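Local coordinates for NIF3-related protein (Bacillus cereus, PDB 2GX8) that is of unknown function but binds a pair of zinc ions at the dimetal site of the Nif3 family and carries an inserted, probably regulatory domain, at residues E76-A81 / I113-K118; A91-I96 / N358-M363; A173-K178 / V245-Y250; K319-A324 / D330-G335. One frame throughout, in Å; residues are numbered along the deposited sequence.

How the contacts relate
The four contacts show how one chain can build a metal centre from distant pieces and still carry a module far from it. Contact 2 is the metal site: it brings 91-96 and 358-363 together around two zinc ions. Contact 1, about 16 Å away between centres, pairs helices beside the sheet whose strand 88-91 runs into 91-96. Contact 4, about 20 Å from contact 2 between centres and about 6 Å between nearest atoms, lies where helix 321-326 packs on strand 331-335, whose parallel neighbour 351-354 precedes the zinc ligand His357. Contact 3 stands apart, its centre about 44 Å from that of contact 2; both it and contact 4 fall within the long span of chain that contact 2 closes.

Contact 1. Residues E76-A81 / I113-K118; sequences EVVDEA and IEKCIK
Val78 and Lys115 reach out from facing helices and pass alongside one another where two neighbouring helices of an alpha/beta fold run side by side. The strands 66-70, 88-91 and 122-125 are adjacent and parallel, and the helices containing 76-81 and 113-118 connect them in succession, giving two consecutive beta-alpha-beta crossovers. The short helical segments are almost parallel, 15° apart, with axes 10.1 Å from each other. At this spacing the gap is filled by a few side chains. Each branch of Val78 has its own partner: CG1 lies against the aliphatic part of Lys115, 3.6 Å from its CG, and CG2 approaches Cys116 SG at 3.9 Å. Val78 and Cys116 are both buried, and Val73 and Ile121 also touch Val78.

The lysine does two jobs along its length. Its first carbons leave the helix with CG anti to the backbone N (chi1 -180°), which lays CG and CD beside the valine; a bend at chi3 (-79°) then turns the end of the chain toward the more open side of the interface. Asp79 meets it there, its side chain crossing the lysine at about a right angle. Glu75, one turn before Asp79 on the same helix, is a second carboxylate partner, so two acids hold the ammonium, which probably limits its movement. In the salt bridge with Asp79, Lys115 NZ is a hydrogen-bond donor to the syn lone pair of Asp79 OD1, at 2.9 Å.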
# COMPACT_ATOMS: atom_id res chain seq x y z
N GLU C 76 -30.18 26.24 -1.62
CA GLU C 76 -30.93 27.34 -1.02
C GLU C 76 -29.98 28.42 -0.55
O GLU C 76 -30.34 29.60 -0.54
CB GLU C 76 -31.85 26.89 0.13
CG GLU C 76 -33.08 26.05 -0.26
CD GLU C 76 -32.77 24.59 -0.65
OE1 GLU C 76 -31.67 24.08 -0.32
OE2 GLU C 76 -33.64 23.95 -1.28
N VAL C 77 -28.78 28.03 -0.13
CA VAL C 77 -27.74 28.99 0.29
C VAL C 77 -27.23 29.79 -0.93
O VAL C 77 -26.99 31.00 -0.83
CB VAL C 77 -26.55 28.31 1.05
CG1 VAL C 77 -25.36 29.26 1.17
CG2 VAL C 77 -26.99 27.82 2.41
N VAL C 78 -27.10 29.11 -2.07
CA VAL C 78 -26.69 29.75 -3.32
C VAL C 78 -27.79 30.72 -3.79
O VAL C 78 -27.47 31.83 -4.25
CB VAL C 78 -26.28 28.71 -4.43
CG1 VAL C 78 -25.73 29.43 -5.65
CG2 VAL C 78 -25.19 27.77 -3.94
N ASP C 79 -29.06 30.33 -3.66
CA ASP C 79 -30.18 31.23 -4.01
C ASP C 79 -30.07 32.50 -3.17
O ASP C 79 -30.40 33.59 -3.65
CB ASP C 79 -31.57 30.63 -3.73
CG ASP C 79 -31.95 29.48 -4.66
OD1 ASP C 79 -31.37 29.33 -5.77
OD2 ASP C 79 -32.87 28.74 -4.27
N GLU C 80 -29.63 32.35 -1.92
CA GLU C 80 -29.51 33.48 -0.99
C GLU C 80 -28.42 34.45 -1.42
O GLU C 80 -28.56 35.67 -1.30
CB GLU C 80 -29.23 32.97 0.41
CG GLU C 80 -29.31 34.05 1.49
CD GLU C 80 -28.91 33.55 2.86
OE1 GLU C 80 -29.45 34.07 3.86
OE2 GLU C 80 -28.08 32.61 2.93
N ALA C 81 -27.33 33.89 -1.93
CA ALA C 81 -26.20 34.66 -2.39
C ALA C 81 -26.60 35.48 -3.63
O ALA C 81 -26.10 36.58 -3.84
CB ALA C 81 -25.04 33.74 -2.69
N ILE C 113 -23.33 23.12 -8.19
CA ILE C 113 -22.12 23.54 -8.92
C ILE C 113 -22.52 24.34 -10.17
O ILE C 113 -21.92 25.38 -10.48
CB ILE C 113 -21.30 22.29 -9.31
CG1 ILE C 113 -20.81 21.59 -8.03
CG2 ILE C 113 -20.10 22.64 -10.15
CD1 ILE C 113 -20.18 20.27 -8.31
N GLU C 114 -23.54 23.86 -10.86
CA GLU C 114 -24.07 24.54 -12.08
C GLU C 114 -24.62 25.92 -11.74
O GLU C 114 -24.35 26.90 -12.45
CB GLU C 114 -25.19 23.69 -12.69
CG GLU C 114 -25.90 24.32 -13.87
CD GLU C 114 -27.04 23.47 -14.42
OE1 GLU C 114 -27.85 22.99 -13.60
OE2 GLU C 114 -27.14 23.30 -15.66
N LYS C 115 -25.39 26.02 -10.67
CA LYS C 115 -25.94 27.29 -10.25
C LYS C 115 -24.82 28.28 -9.90
O LYS C 115 -24.89 29.46 -10.28
CB LYS C 115 -26.94 27.09 -9.11
CG LYS C 115 -27.58 28.37 -8.60
CD LYS C 115 -28.87 28.10 -7.78
CE LYS C 115 -30.05 27.83 -8.72
NZ LYS C 115 -31.32 27.53 -8.02
N CYS C 116 -23.77 27.80 -9.23
CA CYS C 116 -22.58 28.63 -8.88
C CYS C 116 -21.84 29.07 -10.12
O CYS C 116 -21.48 30.25 -10.25
CB CYS C 116 -21.60 27.84 -8.01
SG CYS C 116 -22.18 27.45 -6.39
N ILE C 117 -21.58 28.13 -11.02
CA ILE C 117 -20.88 28.49 -12.25
C ILE C 117 -21.66 29.42 -13.16
O ILE C 117 -21.11 30.41 -13.63
CB ILE C 117 -20.37 27.25 -13.02
CG1 ILE C 117 -19.11 26.72 -12.32
CG2 ILE C 117 -20.04 27.63 -14.48
CD1 ILE C 117 -18.40 25.63 -13.08
N LYS C 118 -22.94 29.14 -13.40
CA LYS C 118 -23.75 30.01 -14.26
C LYS C 118 -23.92 31.43 -13.73
O LYS C 118 -24.11 32.38 -14.49
CB LYS C 118 -25.13 29.40 -14.50
CG LYS C 118 -25.12 28.22 -15.43
CD LYS C 118 -26.50 27.89 -15.90
CE LYS C 118 -26.46 26.64 -16.76
NZ LYS C 118 -27.79 26.38 -17.40

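Contact 2. Residues A91-I96 / N358-M363; sequences AHHPLI and NVEKVM. With ZN (zinc ion), chain M; ZN (zinc ion), chain L.
His92, His93 and Glu360 meet through metal rather than through hydrogen bonds. The Glu360 carboxylate bridges the two zinc ions, which lie 3.3 Å apart. Its OE2 binds one zinc at 2.2 Å, where His92 NE2 is a fellow ligand and Asp131 completes the protein set; Glu360 OE1 reaches the other zinc at a longer 2.5 Å, with His93 NE2 and His357. Both imidazoles present their edges to the glutamate, yet they are turned differently, the His92 ring 68° and the His93 ring 35° from the carboxylate plane. His93 NE2 and Glu360 OE1 come within 3.1 Å because they are ligands of the same zinc; they are not hydrogen-bonded.

Second-shell hydrogen bonds help to fix the ring rotations, together with the metal bonds: His92 ND1 pairs with Ala126 O and His93 ND1 with Asp72 OD1. His340 of a third subunit meets the His93 ring edge-to-face. Packing adds a sulfur contact. Met363, bent at chi2 (-80°), brings SD to 3.7 Å from His92 CB and obliquely toward the imidazole.

Within the fold, 91-96 leaves the end of strand 88-91, whereas residues 358-363 lead into helix 362-377; helix 137-145 touches His92, Glu360 and Met363 through Val137.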
# COMPACT_ATOMS: atom_id res chain seq x y z
N ALA C 91 -17.41 29.21 2.91
CA ALA C 91 -18.07 28.09 3.57
C ALA C 91 -17.13 27.29 4.41
O ALA C 91 -15.97 27.12 4.03
CB ALA C 91 -18.68 27.19 2.53
N HIS C 92 -17.65 26.73 5.50
CA HIS C 92 -16.88 25.95 6.43
C HIS C 92 -16.67 24.54 5.95
O HIS C 92 -15.56 24.01 6.06
CB HIS C 92 -17.60 25.93 7.78
CG HIS C 92 -16.86 25.21 8.85
ND1 HIS C 92 -15.53 25.45 9.12
CD2 HIS C 92 -17.27 24.32 9.78
CE1 HIS C 92 -15.14 24.70 10.13
NE2 HIS C 92 -16.19 24.01 10.56
N HIS C 93 -17.75 23.91 5.46
CA HIS C 93 -17.62 22.56 4.91
C HIS C 93 -17.42 22.72 3.41
O HIS C 93 -18.21 23.38 2.76
CB HIS C 93 -18.86 21.72 5.14
CG HIS C 93 -19.17 21.50 6.56
ND1 HIS C 93 -20.46 21.45 7.03
CD2 HIS C 93 -18.37 21.32 7.63
CE1 HIS C 93 -20.44 21.19 8.33
NE2 HIS C 93 -19.18 21.14 8.72
N PRO C 94 -16.35 22.11 2.89
CA PRO C 94 -16.02 22.18 1.47
C PRO C 94 -17.19 21.70 0.61
O PRO C 94 -17.78 20.70 0.93
CB PRO C 94 -14.85 21.19 1.33
CG PRO C 94 -14.30 21.02 2.67
CD PRO C 94 -15.38 21.31 3.65
N LEU C 95 -17.52 22.40 -0.46
CA LEU C 95 -18.55 21.92 -1.41
C LEU C 95 -17.99 20.73 -2.21
O LEU C 95 -18.69 19.76 -2.45
CB LEU C 95 -19.00 23.04 -2.34
CG LEU C 95 -19.90 22.73 -3.55
CD1 LEU C 95 -21.29 22.22 -3.18
CD2 LEU C 95 -20.01 24.01 -4.38
N ILE C 96 -16.73 20.79 -2.62
CA ILE C 96 -16.13 19.63 -3.23
C ILE C 96 -15.28 19.01 -2.15
O ILE C 96 -14.35 19.65 -1.69
CB ILE C 96 -15.18 19.99 -4.38
CG1 ILE C 96 -15.94 20.69 -5.50
CG2 ILE C 96 -14.49 18.74 -4.92
CD1 ILE C 96 -15.05 21.12 -6.64
N ASN C 358 -24.50 20.30 13.29
CA ASN C 358 -24.96 21.60 12.85
C ASN C 358 -24.78 22.73 13.85
O ASN C 358 -25.02 23.86 13.49
CB ASN C 358 -26.42 21.52 12.41
CG ASN C 358 -26.89 22.78 11.71
OD1 ASN C 358 -26.56 23.01 10.54
ND2 ASN C 358 -27.70 23.57 12.40
N VAL C 359 -24.36 22.44 15.09
CA VAL C 359 -24.14 23.53 16.04
C VAL C 359 -22.93 24.39 15.65
O VAL C 359 -22.70 25.44 16.24
CB VAL C 359 -24.04 23.04 17.53
CG1 VAL C 359 -25.26 22.23 17.89
CG2 VAL C 359 -22.77 22.24 17.77
N GLU C 360 -22.16 23.93 14.67
CA GLU C 360 -21.04 24.70 14.13
C GLU C 360 -21.51 25.91 13.35
O GLU C 360 -20.72 26.71 12.89
CB GLU C 360 -20.24 23.87 13.15
CG GLU C 360 -19.41 22.86 13.82
CD GLU C 360 -18.51 22.18 12.81
OE1 GLU C 360 -18.98 21.88 11.69
OE2 GLU C 360 -17.32 21.98 13.13
N LYS C 361 -22.82 26.03 13.18
CA LYS C 361 -23.43 27.14 12.51
C LYS C 361 -23.05 28.48 13.18
O LYS C 361 -23.22 29.54 12.58
CB LYS C 361 -24.95 26.93 12.52
CG LYS C 361 -25.54 26.99 13.93
CD LYS C 361 -27.02 26.86 13.89
CE LYS C 361 -27.66 27.02 15.27
NZ LYS C 361 -27.71 25.78 16.05
N VAL C 362 -22.54 28.43 14.42
CA VAL C 362 -22.16 29.66 15.18
C VAL C 362 -21.04 30.39 14.49
O VAL C 362 -20.77 31.55 14.71
CB VAL C 362 -21.67 29.32 16.59
CG1 VAL C 362 -22.82 28.90 17.45
CG2 VAL C 362 -20.57 28.24 16.52
N MET C 363 -20.39 29.64 13.62
CA MET C 363 -19.27 30.12 12.87
C MET C 363 -19.66 31.15 11.80
O MET C 363 -18.83 31.95 11.39
CB MET C 363 -18.53 28.87 12.36
CG MET C 363 -17.90 28.93 11.05
SD MET C 363 -19.09 28.69 9.72
CE MET C 363 -18.09 29.63 8.53
ZN ZN M . -15.74 22.12 11.67
ZN ZN L . -17.96 20.07 10.29

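Contact 3. Residues A173-K178 / V245-Y250; sequences AEEVRK and VTAHPY
Val176 and Ala247 hold most of the buried surface where the two helices of a ferredoxin-like beta-alpha-beta-beta-alpha-beta module meet, in what is probably the regulatory domain of this protein. Helix 170-182 follows the first strand of the module, and helix 237-247 ends at this contact. The backbones come close, with Val176 CA and Ala247 CA 5.6 Å apart, a spacing allowed by the small alanine side chain.

Val176 makes its contacts with one branch. CG2, anti to the carbonyl carbon, sits 4.1 Å from Ala247 CB and 3.9 Å from His248 N, covering the point where the second helix stops; the valine also packs on Val166 and Val168 of strand 150-168. Ala247 CB in turn faces the backbone of the first helix, 4.1 Å from Glu175 O.

Glu175 borders this patch at the surface. Extended beyond CG, it passes Ala247 without a hydrogen bond, and its OE1 has a weak one to His172 instead. His248, the first residue to leave the helix, is held at both ring nitrogens: NE2 bonds to Phe167 O, and ND1 accepts Tyr250 N at 3.2 Å, the donor lying 23° out of the imidazole plane.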
# COMPACT_ATOMS: atom_id res chain seq x y z
N ALA C 173 21.01 50.48 15.37
CA ALA C 173 20.49 49.43 16.23
C ALA C 173 19.05 49.65 16.73
O ALA C 173 18.22 48.75 16.60
CB ALA C 173 21.43 49.21 17.40
N GLU C 174 18.77 50.82 17.28
CA GLU C 174 17.45 51.13 17.83
C GLU C 174 16.34 51.10 16.77
O GLU C 174 15.22 50.65 17.01
CB GLU C 174 17.50 52.49 18.54
CG GLU C 174 16.17 52.98 19.12
CD GLU C 174 15.64 52.12 20.26
OE1 GLU C 174 16.36 51.26 20.80
OE2 GLU C 174 14.47 52.34 20.64
N GLU C 175 16.70 51.57 15.59
CA GLU C 175 15.82 51.60 14.45
C GLU C 175 15.50 50.16 13.99
O GLU C 175 14.36 49.85 13.63
CB GLU C 175 16.55 52.39 13.36
CG GLU C 175 15.77 52.65 12.11
CD GLU C 175 16.51 53.59 11.17
OE1 GLU C 175 17.49 54.27 11.62
OE2 GLU C 175 16.11 53.66 9.98
N VAL C 176 16.49 49.27 14.04
CA VAL C 176 16.34 47.85 13.64
C VAL C 176 15.51 47.05 14.65
O VAL C 176 14.72 46.21 14.26
CB VAL C 176 17.70 47.20 13.28
CG1 VAL C 176 17.61 45.68 13.10
CG2 VAL C 176 18.21 47.83 12.00
N ARG C 177 15.67 47.33 15.95
CA ARG C 177 14.83 46.71 16.97
C ARG C 177 13.36 47.10 16.78
O ARG C 177 12.46 46.25 16.94
CB ARG C 177 15.22 47.16 18.38
CG ARG C 177 16.58 46.78 18.83
CD ARG C 177 16.75 47.26 20.24
NE ARG C 177 18.13 47.17 20.66
CZ ARG C 177 18.96 48.21 20.80
NH1 ARG C 177 18.53 49.45 20.58
NH2 ARG C 177 20.22 48.00 21.19
N LYS C 178 13.10 48.37 16.46
CA LYS C 178 11.74 48.87 16.29
C LYS C 178 11.07 48.18 15.13
O LYS C 178 9.92 47.80 15.22
CB LYS C 178 11.73 50.38 16.06
CG LYS C 178 10.32 50.98 16.06
CD LYS C 178 10.34 52.46 15.73
CE LYS C 178 8.96 53.11 15.93
NZ LYS C 178 7.91 52.60 15.01
N VAL C 245 15.76 44.05 7.01
CA VAL C 245 16.65 44.45 5.92
C VAL C 245 16.40 45.89 5.47
O VAL C 245 17.35 46.64 5.19
CB VAL C 245 16.54 43.47 4.72
CG1 VAL C 245 17.13 44.08 3.43
CG2 VAL C 245 17.23 42.18 5.05
N THR C 246 15.14 46.29 5.40
CA THR C 246 14.81 47.65 4.99
C THR C 246 15.41 48.68 5.96
O THR C 246 16.07 49.67 5.52
CB THR C 246 13.29 47.86 4.87
OG1 THR C 246 12.72 46.80 4.07
CG2 THR C 246 12.98 49.19 4.21
N ALA C 247 15.20 48.42 7.28
CA ALA C 247 15.66 49.34 8.33
C ALA C 247 17.17 49.35 8.45
O ALA C 247 17.77 50.37 8.83
CB ALA C 247 15.05 48.96 9.66
N HIS C 248 17.77 48.21 8.13
CA HIS C 248 19.21 48.05 8.21
C HIS C 248 19.86 48.94 7.16
O HIS C 248 19.44 48.96 6.01
CB HIS C 248 19.60 46.57 8.02
CG HIS C 248 20.93 46.22 8.62
ND1 HIS C 248 22.12 46.41 7.96
CD2 HIS C 248 21.25 45.68 9.82
CE1 HIS C 248 23.12 46.02 8.73
NE2 HIS C 248 22.62 45.57 9.86
N PRO C 249 20.88 49.70 7.57
CA PRO C 249 21.60 50.62 6.71
C PRO C 249 22.42 49.93 5.63
O PRO C 249 22.79 50.57 4.64
CB PRO C 249 22.55 51.33 7.68
CG PRO C 249 22.75 50.36 8.78
CD PRO C 249 21.42 49.71 8.94
N TYR C 250 22.73 48.65 5.82
CA TYR C 250 23.53 47.95 4.84
C TYR C 250 22.70 47.32 3.74
O TYR C 250 21.49 47.11 3.88
CB TYR C 250 24.46 46.91 5.46
CG TYR C 250 25.51 47.48 6.37
CD1 TYR C 250 25.92 48.81 6.25
CD2 TYR C 250 26.17 46.67 7.30
CE1 TYR C 250 26.90 49.33 7.07
CE2 TYR C 250 27.15 47.17 8.13
CZ TYR C 250 27.52 48.50 8.01
OH TYR C 250 28.52 49.02 8.82

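Contact 4. Residues K319-A324 / D330-G335; sequences KYINQA and DVYVTG
Ala324 and Tyr332 mark the closest backbone approach, their CA atoms 6.8 Å apart, between a helix that starts right after the N-cap residue Tyr320 and a strand covering 331-335. No hydrogen bond joins the two segments. Inside the first, Ala324 N bonds to Tyr320 O, closing the opening turn of the helix, and that turn rests on the strand through a single large side chain, Tyr332, which supplies about half of the buried surface. With CG anti to the backbone N (chi1 180°), the ring is carried away from the strand and against the first turn of the helix.

The helix and strand belong to one beta-alpha-beta unit: strand 306-313 leads into helix 321-326, and strand 331-335 returns parallel to the first. Tyr332 thus fills the layer between helix and sheet, where Ala311 and Leu313 of strand 306-313 also touch it.

Each part of the phenol has a different neighbour. Ala324 CB stands over one face in a CH-pi contact, 4.2 Å from the ring centroid and 18° off the normal, while Thr334 CG2 covers the opposite face from within the strand. Ile321 crosses the tyrosine at about a right angle and meets the ring edge with its CG2 branch, 3.9 Å from Tyr332 CE1; Val341 and Leu348 of helix 339-348 touch the same isoleucine. The hydroxyl reaches past the helix start, hydrogen-bonded to Gly317 O. There Tyr332 OH lies near the plane of the Tyr320 ring, at its edge, and 3.5 Å from Tyr320 CB.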
# COMPACT_ATOMS: atom_id res chain seq x y z
N LYS C 319 -13.34 10.77 17.36
CA LYS C 319 -11.94 10.41 17.56
C LYS C 319 -11.25 10.97 18.81
O LYS C 319 -10.14 10.55 19.13
CB LYS C 319 -11.14 10.74 16.29
CG LYS C 319 -11.46 9.82 15.13
CD LYS C 319 -10.36 9.87 14.05
CE LYS C 319 -10.51 8.69 13.06
NZ LYS C 319 -9.32 8.57 12.10
N TYR C 320 -11.91 11.88 19.52
CA TYR C 320 -11.29 12.54 20.67
C TYR C 320 -11.87 12.25 22.02
O TYR C 320 -11.67 13.00 22.96
CB TYR C 320 -11.23 14.03 20.42
CG TYR C 320 -10.50 14.27 19.12
CD1 TYR C 320 -11.19 14.58 17.97
CD2 TYR C 320 -9.12 14.09 19.05
CE1 TYR C 320 -10.50 14.75 16.74
CE2 TYR C 320 -8.43 14.25 17.85
CZ TYR C 320 -9.13 14.59 16.70
OH TYR C 320 -8.43 14.75 15.50
N ILE C 321 -12.58 11.13 22.14
CA ILE C 321 -13.12 10.77 23.43
C ILE C 321 -12.02 10.43 24.46
O ILE C 321 -12.21 10.67 25.65
CB ILE C 321 -14.20 9.65 23.33
CG1 ILE C 321 -13.59 8.33 22.90
CG2 ILE C 321 -15.31 10.08 22.35
CD1 ILE C 321 -14.47 7.13 23.12
N ASN C 322 -10.89 9.88 24.02
CA ASN C 322 -9.82 9.50 24.93
C ASN C 322 -9.11 10.70 25.46
O ASN C 322 -8.74 10.75 26.63
CB ASN C 322 -8.85 8.51 24.29
CG ASN C 322 -9.42 7.11 24.27
OD1 ASN C 322 -10.04 6.71 23.29
ND2 ASN C 322 -9.29 6.39 25.39
N GLN C 323 -8.94 11.68 24.58
CA GLN C 323 -8.32 12.94 24.92
C GLN C 323 -9.18 13.67 25.92
O GLN C 323 -8.72 14.06 26.98
CB GLN C 323 -8.10 13.76 23.63
CG GLN C 323 -7.20 14.99 23.78
CD GLN C 323 -5.72 14.73 24.24
OE1 GLN C 323 -5.27 13.58 24.42
NE2 GLN C 323 -4.98 15.81 24.43
N ALA C 324 -10.46 13.80 25.61
CA ALA C 324 -11.45 14.44 26.49
C ALA C 324 -11.42 13.88 27.92
O ALA C 324 -11.47 14.64 28.87
CB ALA C 324 -12.84 14.34 25.90
N ASP C 330 -15.80 15.87 32.34
CA ASP C 330 -16.89 15.20 33.03
C ASP C 330 -17.93 14.86 31.97
O ASP C 330 -18.69 13.89 32.12
CB ASP C 330 -17.53 16.12 34.07
CG ASP C 330 -16.67 16.30 35.30
OD1 ASP C 330 -16.11 15.30 35.80
OD2 ASP C 330 -16.58 17.45 35.79
N VAL C 331 -17.96 15.69 30.92
CA VAL C 331 -18.90 15.57 29.83
C VAL C 331 -18.24 16.07 28.54
O VAL C 331 -17.41 16.97 28.57
CB VAL C 331 -20.17 16.42 30.10
CG1 VAL C 331 -19.83 17.86 30.18
CG2 VAL C 331 -21.23 16.21 29.00
N TYR C 332 -18.62 15.51 27.41
CA TYR C 332 -18.06 15.90 26.12
C TYR C 332 -19.17 16.28 25.14
O TYR C 332 -20.04 15.49 24.86
CB TYR C 332 -17.17 14.75 25.60
CG TYR C 332 -16.46 14.93 24.25
CD1 TYR C 332 -16.28 13.84 23.41
CD2 TYR C 332 -15.97 16.18 23.82
CE1 TYR C 332 -15.61 13.96 22.17
CE2 TYR C 332 -15.30 16.32 22.54
CZ TYR C 332 -15.14 15.20 21.73
OH TYR C 332 -14.49 15.25 20.49
N VAL C 333 -19.13 17.50 24.61
CA VAL C 333 -20.15 17.99 23.69
C VAL C 333 -19.62 17.96 22.27
O VAL C 333 -18.81 18.80 21.92
CB VAL C 333 -20.53 19.45 23.99
CG1 VAL C 333 -21.55 19.95 22.99
CG2 VAL C 333 -21.04 19.59 25.38
N THR C 334 -20.11 17.04 21.44
CA THR C 334 -19.65 16.90 20.05
C THR C 334 -20.73 16.29 19.16
O THR C 334 -21.69 15.71 19.68
CB THR C 334 -18.36 16.03 20.03
OG1 THR C 334 -17.72 16.10 18.74
CG2 THR C 334 -18.66 14.59 20.44
N GLY C 335 -20.59 16.38 17.84
CA GLY C 335 -21.58 15.82 16.93
C GLY C 335 -21.24 14.45 16.37
O GLY C 335 -20.13 13.93 16.57